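Local structure of cDNA FLJ56608, highly similar to Homo sapiens chloride channel, calcium activated, family member 1 (CLCA1), mRNA (Homo sapiens, 6PYO) at residues 13-18 / 50-55; 34-39 / 71-76; 132-137 / 152-157. The protein may mediate calcium-activated chloride conductance and regulate mucus secretion by goblet cells, and is represented here by its von Willebrand factor type A domain. One frame throughout, in Å; residues are numbered along the deposited sequence.

Interaction 1: 13-18 / 50-55. With CA (calcium ion), chain C.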
# COMPACT_ATOMS: atom_id res chain seq x y z
N LEU A 13 -0.22 -3.62 -2.07
CA LEU A 13 0.79 -4.18 -2.97
C LEU A 13 0.08 -4.80 -4.17
O LEU A 13 -0.69 -5.75 -4.01
CB LEU A 13 1.63 -5.21 -2.23
CG LEU A 13 2.30 -4.69 -0.96
CD1 LEU A 13 3.03 -5.82 -0.30
CD2 LEU A 13 3.23 -3.55 -1.28
N ASP A 14 0.42 -4.32 -5.35
CA ASP A 14 -0.14 -4.82 -6.61
C ASP A 14 0.54 -6.13 -6.98
O ASP A 14 1.75 -6.14 -7.26
CB ASP A 14 0.08 -3.73 -7.65
CG ASP A 14 -0.63 -4.01 -8.97
OD1 ASP A 14 -0.92 -5.19 -9.26
OD2 ASP A 14 -0.84 -3.02 -9.70
N LYS A 15 -0.21 -7.24 -6.95
CA LYS A 15 0.29 -8.52 -7.42
C LYS A 15 -0.42 -8.98 -8.70
O LYS A 15 -0.46 -10.19 -8.99
CB LYS A 15 0.18 -9.60 -6.33
CG LYS A 15 -1.25 -9.81 -5.81
CD LYS A 15 -1.61 -11.25 -5.52
CE LYS A 15 -1.36 -12.19 -6.69
NZ LYS A 15 -2.54 -12.29 -7.60
N SER A 16 -0.99 -8.05 -9.47
CA SER A 16 -1.77 -8.38 -10.65
C SER A 16 -0.86 -8.88 -11.77
O SER A 16 0.36 -8.79 -11.70
CB SER A 16 -2.57 -7.16 -11.11
OG SER A 16 -1.74 -6.09 -11.55
N GLY A 17 -1.49 -9.40 -12.85
CA GLY A 17 -0.71 -10.03 -13.91
C GLY A 17 0.27 -9.10 -14.59
O GLY A 17 1.36 -9.52 -14.99
N SER A 18 -0.12 -7.82 -14.78
CA SER A 18 0.80 -6.87 -15.39
C SER A 18 2.10 -6.78 -14.63
O SER A 18 3.14 -6.44 -15.21
CB SER A 18 0.19 -5.46 -15.49
OG SER A 18 -0.31 -4.98 -14.24
N THR A 50 -2.34 -7.25 -0.25
CA THR A 50 -2.08 -7.44 -1.68
C THR A 50 -3.38 -7.32 -2.46
O THR A 50 -4.49 -7.42 -1.94
CB THR A 50 -1.45 -8.80 -1.98
OG1 THR A 50 -2.21 -9.79 -1.32
CG2 THR A 50 -0.01 -8.85 -1.54
N PHE A 51 -3.25 -7.13 -3.75
CA PHE A 51 -4.49 -7.05 -4.50
C PHE A 51 -4.22 -7.48 -5.93
O PHE A 51 -3.14 -7.22 -6.47
CB PHE A 51 -5.13 -5.65 -4.46
CG PHE A 51 -4.34 -4.62 -5.19
CD1 PHE A 51 -4.57 -4.37 -6.55
CD2 PHE A 51 -3.38 -3.87 -4.52
CE1 PHE A 51 -3.83 -3.41 -7.22
CE2 PHE A 51 -2.64 -2.91 -5.18
CZ PHE A 51 -2.87 -2.67 -6.53
N ASP A 52 -5.20 -8.19 -6.47
CA ASP A 52 -5.35 -8.34 -7.95
C ASP A 52 -6.68 -7.66 -8.28
O ASP A 52 -6.81 -6.46 -8.06
CB ASP A 52 -5.23 -9.80 -8.36
CG ASP A 52 -5.84 -10.77 -7.34
OD1 ASP A 52 -7.07 -10.68 -7.06
OD2 ASP A 52 -5.09 -11.62 -6.82
N SER A 53 -7.65 -8.40 -8.83
CA SER A 53 -9.03 -7.90 -8.96
C SER A 53 -9.73 -7.78 -7.62
O SER A 53 -10.73 -7.07 -7.53
CB SER A 53 -9.85 -8.84 -9.90
OG SER A 53 -9.87 -10.18 -9.44
N ALA A 54 -9.22 -8.43 -6.58
CA ALA A 54 -9.73 -8.31 -5.22
C ALA A 54 -8.55 -8.15 -4.26
O ALA A 54 -7.40 -8.43 -4.61
CB ALA A 54 -10.59 -9.54 -4.85
N ALA A 55 -8.84 -7.75 -3.03
CA ALA A 55 -7.80 -7.51 -2.03
C ALA A 55 -7.63 -8.71 -1.11
O ALA A 55 -8.60 -9.37 -0.74
CB ALA A 55 -8.12 -6.28 -1.17
CA CA C . -2.28 -4.82 -13.44
O HOH W 1 -3.10 -3.62 -15.36
O HOH W 2 -1.54 -2.99 -12.13
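With chi1 of 68°, Phe51 sets its ring carbon CG between its own backbone N and carbonyl carbon, which folds the ring back over Asp14 on the neighbouring strand. In Asp14 the CG is anti to the backbone N (chi1 -171°), which keeps the carboxylate beside the CZ and CE1 rim of the ring, the two planes 37° apart. One ring face is met by Asp14 CA in a CH-pi contact, 3.7 Å from the Phe51 centroid, while Asp14 CB comes to 3.3 Å from Phe51 CZ at the rim.

The backbones run parallel. Leu13 O takes the amide of Phe51 (N to O 2.9 Å), and Phe51 O takes that of Lys15 (N to O 3.0 Å). Beyond the ladder the lysine chain bends round to lie beside Asp52, and Lys15 NZ reaches the anti lone pair of Asp52 OD2 in a salt bridge of 2.7 Å. Each charge has a further partner: His56 NE2 bonds Asp52 OD2, and Lys15 NZ bonds Ser82 O.

The sequence Asp-x-Ser-x-Ser identifies a metal ion-dependent adhesion site (MIDAS). Asp14 is here a second-shell residue. Its OD1 closes an Asx turn with Ser16 N and receives Ser16 OG on its syn side (2.6 Å), while OD2 bonds Thr113. The serine oxygen held in this way binds calcium, Ser16 OG lying 2.3 Å from the ion. Ser18 OG, Thr85 OG1 and two waters complete the observed shell. Phe51 thus packs against the residue that holds a calcium ligand.

Strands 8-14 and 45-51 are joined through helix 24-39 in a beta-alpha-beta crossover. Phe51 packs on Ile87 of helix 87-99 and Leu111 of strand 108-113, whereas Leu13 and Thr50, on the other sheet face, meet Leu77 and Pro78.

Interaction 2: 34-39 / 71-76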
# COMPACT_ATOMS: atom_id res chain seq x y z
N LEU A 34 12.90 -2.99 1.83
CA LEU A 34 13.54 -1.81 2.39
C LEU A 34 12.63 -1.12 3.39
O LEU A 34 13.05 -0.79 4.51
CB LEU A 34 13.90 -0.84 1.27
CG LEU A 34 14.83 0.27 1.71
CD1 LEU A 34 16.23 -0.33 1.80
CD2 LEU A 34 14.77 1.43 0.76
N PHE A 35 11.38 -0.87 3.01
CA PHE A 35 10.48 -0.22 3.94
C PHE A 35 10.34 -1.01 5.23
O PHE A 35 10.42 -0.44 6.32
CB PHE A 35 9.13 -0.01 3.32
CG PHE A 35 8.21 0.77 4.17
CD1 PHE A 35 8.40 2.15 4.34
CD2 PHE A 35 7.14 0.17 4.78
CE1 PHE A 35 7.54 2.89 5.12
CE2 PHE A 35 6.28 0.90 5.55
CZ PHE A 35 6.48 2.25 5.73
N LEU A 36 10.09 -2.31 5.11
CA LEU A 36 9.76 -3.13 6.28
C LEU A 36 10.98 -3.39 7.16
O LEU A 36 10.88 -3.35 8.39
CB LEU A 36 9.14 -4.46 5.84
CG LEU A 36 7.75 -4.36 5.20
CD1 LEU A 36 7.26 -5.70 4.68
CD2 LEU A 36 6.79 -3.81 6.26
N LEU A 37 12.12 -3.68 6.57
CA LEU A 37 13.29 -4.07 7.33
C LEU A 37 14.13 -2.88 7.79
O LEU A 37 14.85 -3.02 8.78
CB LEU A 37 14.16 -5.00 6.49
CG LEU A 37 13.48 -6.27 5.97
CD1 LEU A 37 14.48 -7.20 5.27
CD2 LEU A 37 12.76 -7.07 7.05
N GLN A 38 14.03 -1.72 7.15
CA GLN A 38 14.92 -0.62 7.52
C GLN A 38 14.19 0.69 7.79
O GLN A 38 14.57 1.41 8.71
CB GLN A 38 15.97 -0.41 6.41
CG GLN A 38 17.27 -1.16 6.67
CD GLN A 38 17.98 -1.59 5.41
OE1 GLN A 38 17.64 -2.61 4.81
NE2 GLN A 38 18.99 -0.82 4.99
N THR A 39 13.15 1.00 7.05
CA THR A 39 12.61 2.35 7.09
C THR A 39 11.58 2.55 8.20
O THR A 39 11.70 3.50 8.98
CB THR A 39 12.03 2.71 5.71
OG1 THR A 39 13.04 2.39 4.75
CG2 THR A 39 11.65 4.22 5.61
N ASP A 71 10.43 -9.03 9.96
CA ASP A 71 10.63 -10.25 9.18
C ASP A 71 9.32 -10.92 8.85
O ASP A 71 9.12 -11.42 7.73
CB ASP A 71 11.50 -11.25 9.96
CG ASP A 71 12.97 -11.07 9.71
OD1 ASP A 71 13.33 -10.70 8.58
OD2 ASP A 71 13.77 -11.31 10.64
N THR A 72 8.43 -11.02 9.82
CA THR A 72 7.16 -11.68 9.56
C THR A 72 6.34 -10.91 8.52
O THR A 72 5.63 -11.52 7.71
CB THR A 72 6.36 -11.85 10.85
OG1 THR A 72 5.10 -12.44 10.54
CG2 THR A 72 6.10 -10.51 11.50
N LEU A 73 6.43 -9.58 8.51
CA LEU A 73 5.75 -8.84 7.44
C LEU A 73 6.44 -9.03 6.11
O LEU A 73 5.78 -9.20 5.07
CB LEU A 73 5.69 -7.35 7.78
CG LEU A 73 4.66 -7.00 8.84
CD1 LEU A 73 4.90 -5.70 9.53
CD2 LEU A 73 3.30 -7.01 8.19
N ALA A 74 7.79 -9.03 6.11
CA ALA A 74 8.51 -9.13 4.85
C ALA A 74 8.29 -10.49 4.18
O ALA A 74 8.25 -10.57 2.95
CB ALA A 74 10.00 -8.87 5.06
N LYS A 75 8.16 -11.56 4.97
CA LYS A 75 7.90 -12.88 4.39
C LYS A 75 6.57 -12.96 3.67
O LYS A 75 6.36 -13.90 2.90
CB LYS A 75 8.01 -13.95 5.50
CG LYS A 75 9.47 -14.25 5.90
CD LYS A 75 9.61 -15.05 7.19
CE LYS A 75 11.08 -15.38 7.49
NZ LYS A 75 11.33 -15.81 8.90
N ARG A 76 5.68 -11.98 3.84
CA ARG A 76 4.38 -12.00 3.18
C ARG A 76 4.33 -11.14 1.93
O ARG A 76 3.23 -10.93 1.40
CB ARG A 76 3.28 -11.56 4.15
CG ARG A 76 3.32 -12.36 5.40
CD ARG A 76 2.17 -12.13 6.35
NE ARG A 76 2.39 -13.00 7.51
CZ ARG A 76 1.68 -12.98 8.63
NH1 ARG A 76 0.67 -12.14 8.78
NH2 ARG A 76 1.99 -13.81 9.62
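Leu36 lays its CD1 methyl over the backbone where Leu73 passes into Ala74, 3.7 Å from Leu73 C and equally near Ala74 CA. This is helix-to-helix packing in the Rossmann-like vWA fold: helices 24-39 and 67-74 lie against the same side of the central sheet and touch along their flanks. The Leu36 chain is extended from a CG anti to the carbonyl carbon (chi1 -68°), which carries its branch to the other helix, where it crosses the Leu73 side chain at about a right angle. Both of its methyls find Leu73 CB, CD1 at 3.8 Å and CD2 at 4.0 Å.

Ala74 CA lies 6.3 Å from Leu36 CA, a close approach that the small alanine side chain probably permits. On the more exposed side of the seam, Leu37 CD2 rests against Ala74 CB at 3.8 Å and touches Asp71 OD1.

Beneath the seam the two buried leucines share a floor. Leu36 touches Leu11 and Met48, and Leu73 touches Val46, Met48 and Ile62, so the helix pair and the strands meet in one apolar interface. A polar tie adds to it, since Arg70 of helix 67-74 bonds Leu36 O. Helix 24-39 widens into a pi-type turn at this end, where Leu34 O accepts from both Gln38 N and Thr39 N, the latter at 3.1 Å.

Interaction 3: 132-137 / 152-157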
# COMPACT_ATOMS: atom_id res chain seq x y z
N ALA A 132 -6.67 9.60 4.90
CA ALA A 132 -5.41 8.89 4.76
C ALA A 132 -4.49 9.65 3.81
O ALA A 132 -4.92 10.46 3.00
CB ALA A 132 -5.64 7.46 4.25
N ILE A 133 -3.21 9.38 3.97
CA ILE A 133 -2.13 9.92 3.14
C ILE A 133 -1.71 8.78 2.23
O ILE A 133 -1.25 7.75 2.73
CB ILE A 133 -0.94 10.36 4.01
CG1 ILE A 133 -1.35 11.46 4.99
CG2 ILE A 133 0.26 10.83 3.21
CD1 ILE A 133 -0.55 11.36 6.35
N ILE A 134 -1.86 8.93 0.92
CA ILE A 134 -1.48 7.87 0.00
C ILE A 134 -0.14 8.21 -0.66
O ILE A 134 -0.05 9.14 -1.47
CB ILE A 134 -2.57 7.62 -1.04
CG1 ILE A 134 -3.90 7.26 -0.37
CG2 ILE A 134 -2.18 6.45 -1.91
CD1 ILE A 134 -5.11 7.56 -1.22
N HIS A 135 0.90 7.47 -0.30
CA HIS A 135 2.18 7.46 -1.01
C HIS A 135 2.07 6.45 -2.14
O HIS A 135 1.57 5.34 -1.94
CB HIS A 135 3.31 7.06 -0.08
CG HIS A 135 3.32 7.82 1.22
ND1 HIS A 135 3.60 9.17 1.28
CD2 HIS A 135 3.16 7.41 2.50
CE1 HIS A 135 3.57 9.57 2.55
NE2 HIS A 135 3.26 8.52 3.30
N THR A 136 2.51 6.84 -3.33
CA THR A 136 2.48 5.97 -4.50
C THR A 136 3.90 5.77 -5.02
O THR A 136 4.68 6.72 -5.08
CB THR A 136 1.56 6.54 -5.60
OG1 THR A 136 2.02 7.84 -6.01
CG2 THR A 136 0.14 6.68 -5.10
N VAL A 137 4.24 4.53 -5.31
CA VAL A 137 5.46 4.16 -6.01
C VAL A 137 5.01 3.50 -7.32
O VAL A 137 4.39 2.42 -7.31
CB VAL A 137 6.36 3.24 -5.19
CG1 VAL A 137 7.72 3.12 -5.87
CG2 VAL A 137 6.54 3.77 -3.78
N LYS A 152 -1.49 13.41 -4.89
CA LYS A 152 -1.67 14.85 -4.82
C LYS A 152 -2.84 15.23 -3.92
O LYS A 152 -2.76 16.21 -3.16
CB LYS A 152 -1.86 15.43 -6.22
CG LYS A 152 -0.56 15.55 -6.97
CD LYS A 152 -0.71 16.35 -8.26
CE LYS A 152 0.57 17.14 -8.55
NZ LYS A 152 1.81 16.32 -8.38
N MET A 153 -3.93 14.48 -3.96
CA MET A 153 -5.11 14.89 -3.22
C MET A 153 -5.09 14.48 -1.76
O MET A 153 -6.04 14.79 -1.02
CB MET A 153 -6.36 14.31 -3.85
CG MET A 153 -6.44 12.79 -3.69
SD MET A 153 -7.48 11.94 -4.90
CE MET A 153 -9.06 12.08 -4.13
N THR A 154 -4.08 13.73 -1.33
CA THR A 154 -4.01 13.28 0.05
C THR A 154 -2.75 13.76 0.75
O THR A 154 -2.60 13.50 1.96
CB THR A 154 -4.05 11.75 0.14
OG1 THR A 154 -2.92 11.22 -0.56
CG2 THR A 154 -5.29 11.24 -0.44
N GLY A 155 -1.85 14.43 0.04
CA GLY A 155 -0.62 14.92 0.59
C GLY A 155 0.49 13.91 0.58
O GLY A 155 1.51 14.13 1.25
N GLY A 156 0.34 12.80 -0.16
CA GLY A 156 1.30 11.72 -0.12
C GLY A 156 2.46 12.00 -1.02
O GLY A 156 2.40 12.89 -1.85
N LEU A 157 3.53 11.23 -0.83
CA LEU A 157 4.69 11.33 -1.72
C LEU A 157 4.56 10.38 -2.92
O LEU A 157 4.00 9.28 -2.82
CB LEU A 157 5.98 11.01 -0.97
CG LEU A 157 6.21 11.84 0.31
CD1 LEU A 157 7.60 11.51 0.90
CD2 LEU A 157 6.11 13.32 0.04
O HOH W 3 -4.83 13.35 3.78
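Thr154, Leu157 and Ile134 bury the most surface here, in a contact that combines a hydroxyl, backbone groups and an imidazole. Thr154 points into strand 133-138, its OG1 between backbone N and carbonyl carbon (chi1 61°), and accepts Ile134 N at 2.9 Å in a nearly straight bond. The same hydroxyl faces Leu150 O and Ser151 O at the end of helix 145-152, linking helix end to strand edge. Alongside it, Thr154 CG2 lies 3.8 Å from Ile134 CD1.

Leu157 bonds through its backbone and packs with its side chain. Its carbonyl takes Thr136 N (N to O 2.9 Å), the start of the parallel pairing that strand 158-159 continues through Thr159. Its own amide meets the edge of the His135 ring close to the ring plane, Leu157 N to His135 ND1 being 2.9 Å, while Leu157 CB and CG pack beside the imidazole. Between these grips the chain passes through Gly156, whose CA approaches Ile134 O to 3.2 Å; a CB there would clash with that oxygen.

A leucine in place of His135 would probably leave the Leu157 amide without its acceptor and Glu108 without its imidazole partner, slackening the entry to the last strand.

Because ND1 accepts a hydrogen bond from Leu157 N while NE2 bonds Glu108 OE1, the ring is probably neutral with its hydrogen on NE2, pointed at a carboxylate.

The three contacts illustrate how a vWA domain is built round one sheet. Along the chain, the segments of interactions 1 and 2 alternate, whereas interaction 3 follows both. Helix 24-39 joins the two strands of interaction 1 and supplies one side of interaction 2; their centres lie 19 Å apart and their nearest atoms about 5 Å, without touching. Interaction 3 belongs to the same sheet as interaction 1, on the opposite side of the chain's centre, with centres again 19 Å apart. Interactions 2 and 3 have centres 21 Å and nearest atoms about 7 Å apart. Interaction 1 holds Ser16 and Ser18 of the calcium site, while the others join helices and the far sheet edge to the common core.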